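Long-range contact in putative S-adenosylmethionine-dependent methyltransferase (Bacteroides thetaiotaomicron, PDB 1WYZ), which probably transfers a methyl group from S-adenosylmethionine to a substrate: residues A139-L144 and Q167-I172. Residues are numbered along the deposited sequence; the frame is centred on the assembly and turned at random.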
ATOM      1  N   ALA A 139      -3.994   3.133  -9.370  1.00 22.07           N
ATOM      2  CA  ALA A 139      -4.398   1.770  -9.706  1.00 21.02           C
ATOM      3  C   ALA A 139      -3.213   0.868 -10.081  1.00 21.83           C
ATOM      4  O   ALA A 139      -2.367   1.242 -10.905  1.00 20.74           O
ATOM      5  CB  ALA A 139      -5.387   1.820 -10.856  1.00 22.35           C
ATOM      6  N   PHE A 140      -3.154  -0.316  -9.482  1.00 22.15           N
ATOM      7  CA  PHE A 140      -2.080  -1.266  -9.757  1.00 22.82           C
ATOM      8  C   PHE A 140      -2.589  -2.348 -10.720  1.00 23.68           C
ATOM      9  O   PHE A 140      -3.616  -2.988 -10.458  1.00 23.08           O
ATOM     10  CB  PHE A 140      -1.618  -1.924  -8.451  1.00 25.98           C
ATOM     11  CG  PHE A 140      -0.529  -2.951  -8.637  1.00 25.55           C
ATOM     12  CD1 PHE A 140       0.733  -2.570  -9.084  1.00 25.52           C
ATOM     13  CD2 PHE A 140      -0.768  -4.298  -8.380  1.00 26.48           C
ATOM     14  CE1 PHE A 140       1.747  -3.511  -9.281  1.00 26.44           C
ATOM     15  CE2 PHE A 140       0.242  -5.258  -8.573  1.00 26.53           C
ATOM     16  CZ  PHE A 140       1.501  -4.854  -9.026  1.00 27.56           C
ATOM     17  N   HIS A 141      -1.868  -2.567 -11.815  1.00 17.16           N
ATOM     18  CA  HIS A 141      -2.276  -3.565 -12.796  1.00 17.22           C
ATOM     19  C   HIS A 141      -1.357  -4.788 -12.850  1.00 17.99           C
ATOM     20  O   HIS A 141      -1.570  -5.684 -13.658  1.00 18.03           O
ATOM     21  CB  HIS A 141      -2.357  -2.912 -14.179  1.00 32.01           C
ATOM     22  CG  HIS A 141      -3.256  -1.716 -14.234  1.00 30.66           C
ATOM     23  ND1 HIS A 141      -4.607  -1.808 -14.500  1.00 33.29           N
ATOM     24  CD2 HIS A 141      -3.000  -0.401 -14.051  1.00 29.59           C
ATOM     25  CE1 HIS A 141      -5.142  -0.601 -14.481  1.00 31.51           C
ATOM     26  NE2 HIS A 141      -4.187   0.271 -14.210  1.00 31.28           N
ATOM     27  N   GLY A 142      -0.341  -4.828 -11.990  1.00 28.53           N
ATOM     28  CA  GLY A 142       0.578  -5.960 -11.984  1.00 30.31           C
ATOM     29  C   GLY A 142       1.411  -6.037 -13.255  1.00 32.79           C
ATOM     30  O   GLY A 142       2.159  -5.103 -13.563  1.00 32.78           O
ATOM     31  N   TYR A 143       1.296  -7.136 -14.001  1.00 35.11           N
ATOM     32  CA  TYR A 143       2.055  -7.278 -15.251  1.00 37.24           C
ATOM     33  C   TYR A 143       1.160  -6.940 -16.428  1.00 37.91           C
ATOM     34  O   TYR A 143      -0.026  -7.240 -16.396  1.00 39.82           O
ATOM     35  CB  TYR A 143       2.583  -8.704 -15.406  1.00 33.06           C
ATOM     36  CG  TYR A 143       3.680  -9.044 -14.434  1.00 33.87           C
ATOM     37  CD1 TYR A 143       5.015  -8.763 -14.731  1.00 35.04           C
ATOM     38  CD2 TYR A 143       3.388  -9.615 -13.200  1.00 34.26           C
ATOM     39  CE1 TYR A 143       6.037  -9.041 -13.811  1.00 35.29           C
ATOM     40  CE2 TYR A 143       4.400  -9.896 -12.269  1.00 35.21           C
ATOM     41  CZ  TYR A 143       5.720  -9.604 -12.578  1.00 36.61           C
ATOM     42  OH  TYR A 143       6.705  -9.826 -11.637  1.00 34.07           O
ATOM     43  N   LEU A 144       1.724  -6.318 -17.459  1.00 35.71           N
ATOM     44  CA  LEU A 144       0.965  -5.937 -18.645  1.00 36.83           C
ATOM     45  C   LEU A 144       1.094  -6.984 -19.744  1.00 39.24           C
ATOM     46  O   LEU A 144       1.978  -7.838 -19.687  1.00 39.24           O
ATOM     47  CB  LEU A 144       1.473  -4.597 -19.173  1.00 37.08           C
ATOM     48  CG  LEU A 144       1.573  -3.490 -18.130  1.00 36.47           C
ATOM     49  CD1 LEU A 144       1.848  -2.143 -18.800  1.00 37.43           C
ATOM     50  CD2 LEU A 144       0.267  -3.451 -17.351  1.00 36.34           C
ATOM     51  N   GLN A 167      -6.014   9.687 -12.081  1.00 37.34           N
ATOM     52  CA  GLN A 167      -5.543   8.555 -11.305  1.00 36.78           C
ATOM     53  C   GLN A 167      -4.207   7.952 -11.735  1.00 35.44           C
ATOM     54  O   GLN A 167      -4.021   7.541 -12.874  1.00 35.72           O
ATOM     55  CB  GLN A 167      -6.607   7.471 -11.329  1.00 39.30           C
ATOM     56  CG  GLN A 167      -6.296   6.261 -10.495  1.00 38.56           C
ATOM     57  CD  GLN A 167      -7.330   5.196 -10.722  1.00 37.93           C
ATOM     58  OE1 GLN A 167      -7.202   4.378 -11.628  1.00 33.38           O
ATOM     59  NE2 GLN A 167      -8.386   5.220  -9.918  1.00 39.08           N
ATOM     60  N   THR A 168      -3.283   7.892 -10.793  1.00 29.10           N
ATOM     61  CA  THR A 168      -1.982   7.315 -11.038  1.00 27.73           C
ATOM     62  C   THR A 168      -2.157   5.870 -11.514  1.00 28.79           C
ATOM     63  O   THR A 168      -2.996   5.136 -10.982  1.00 28.85           O
ATOM     64  CB  THR A 168      -1.160   7.342  -9.737  1.00 26.06           C
ATOM     65  OG1 THR A 168      -1.117   8.688  -9.253  1.00 25.44           O
ATOM     66  CG2 THR A 168       0.271   6.830  -9.965  1.00 24.56           C
ATOM     67  N   GLN A 169      -1.387   5.463 -12.520  1.00 28.74           N
ATOM     68  CA  GLN A 169      -1.475   4.088 -13.021  1.00 28.92           C
ATOM     69  C   GLN A 169      -0.158   3.358 -12.732  1.00 29.16           C
ATOM     70  O   GLN A 169       0.912   3.852 -13.083  1.00 30.40           O
ATOM     71  CB  GLN A 169      -1.765   4.093 -14.526  1.00 30.79           C
ATOM     72  CG  GLN A 169      -3.031   4.862 -14.923  1.00 30.59           C
ATOM     73  CD  GLN A 169      -4.328   4.361 -14.251  1.00 31.51           C
ATOM     74  OE1 GLN A 169      -4.718   3.194 -14.379  1.00 25.87           O
ATOM     75  NE2 GLN A 169      -5.002   5.264 -13.540  1.00 31.75           N
ATOM     76  N   LEU A 170      -0.233   2.189 -12.095  1.00 29.91           N
ATOM     77  CA  LEU A 170       0.973   1.436 -11.739  1.00 31.52           C
ATOM     78  C   LEU A 170       1.025   0.025 -12.298  1.00 32.25           C
ATOM     79  O   LEU A 170       0.017  -0.682 -12.312  1.00 34.13           O
ATOM     80  CB  LEU A 170       1.126   1.311 -10.212  1.00 31.14           C
ATOM     81  CG  LEU A 170       1.258   2.486  -9.249  1.00 32.29           C
ATOM     82  CD1 LEU A 170      -0.100   3.127  -9.008  1.00 31.54           C
ATOM     83  CD2 LEU A 170       1.812   1.964  -7.931  1.00 32.47           C
ATOM     84  N   PHE A 171       2.215  -0.389 -12.722  1.00 29.62           N
ATOM     85  CA  PHE A 171       2.423  -1.732 -13.247  1.00 31.28           C
ATOM     86  C   PHE A 171       3.885  -2.155 -13.072  1.00 35.57           C
ATOM     87  O   PHE A 171       4.782  -1.308 -13.007  1.00 37.31           O
ATOM     88  CB  PHE A 171       1.989  -1.808 -14.720  1.00 28.37           C
ATOM     89  CG  PHE A 171       2.604  -0.755 -15.612  1.00 27.03           C
ATOM     90  CD1 PHE A 171       3.828  -0.985 -16.254  1.00 25.10           C
ATOM     91  CD2 PHE A 171       1.944   0.450 -15.846  1.00 26.62           C
ATOM     92  CE1 PHE A 171       4.385  -0.037 -17.121  1.00 22.10           C
ATOM     93  CE2 PHE A 171       2.496   1.416 -16.720  1.00 28.40           C
ATOM     94  CZ  PHE A 171       3.722   1.160 -17.355  1.00 24.60           C
ATOM     95  N   ILE A 172       4.124  -3.459 -12.971  1.00 35.37           N
ATOM     96  CA  ILE A 172       5.475  -3.969 -12.782  1.00 39.49           C
ATOM     97  C   ILE A 172       5.940  -4.819 -13.957  1.00 43.10           C
ATOM     98  O   ILE A 172       5.136  -5.197 -14.821  1.00 43.26           O
ATOM     99  CB  ILE A 172       5.579  -4.808 -11.501  1.00 62.78           C
ATOM    100  CG1 ILE A 172       4.703  -6.058 -11.628  1.00 62.95           C
ATOM    101  CG2 ILE A 172       5.156  -3.969 -10.298  1.00 64.03           C
ATOM    102  CD1 ILE A 172       4.948  -7.127 -10.564  1.00 54.80           C
TER
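One face of the Tyr143 ring carries Ile172, whose CG1 lies 3.8 Å from the ring centroid in a CH-pi contact. One face of the Phe171 ring is met by Leu144 CD1, 3.5 Å from the centroid and offset toward the rim. The rings sit on two adjacent parallel strands of a beta-alpha-beta crossover, linked by helix 150-165. The Phe140 ring offers its edge to Ile172, with CE1 3.6 Å from CG2. Gly142 N lies over one face of that same ring. Phe140 CG is anti to the backbone N (chi1 179°), and its ring reaches along the strand to Ile172.

Ala139 N to Thr168 O, Leu170 N to Ala139 O, His141 N to Leu170 O and Ile172 N to Gly142 O are the backbone bonds that pair the strands. The pairing moves on by one residue at the last of these, since Ile172 N bonds Gly142 O rather than His141 O. Strand 228-233 flanks 168-173 on its other side. Ala139 and Phe140 also pair antiparallel with a strand of the second subunit, and the sheet continues across the interface. Leu170 and Phe140 pack on helix 123-131; His141 and Phe171 lie on the other face, against helix 150-165.

On that face the Gln169 side chain bends at chi2 (-58°) and turns its amide to His141, whose NE2 donates to Gln169 OE1. The amide is also held at its nitrogen: Gln169 NE2 donates to Gln167 O from above the carbonyl plane, and to a lone pair of Gln167 OE1 at 3.0 Å. With an alanine here, His141 NE2 would probably lose its acceptor and the two Gln167 oxygens this donor. The bond from His141 NE2 to Gln169 OE1 is 3.0 Å long and close to the imidazole plane, with ring and amide planes 44° apart.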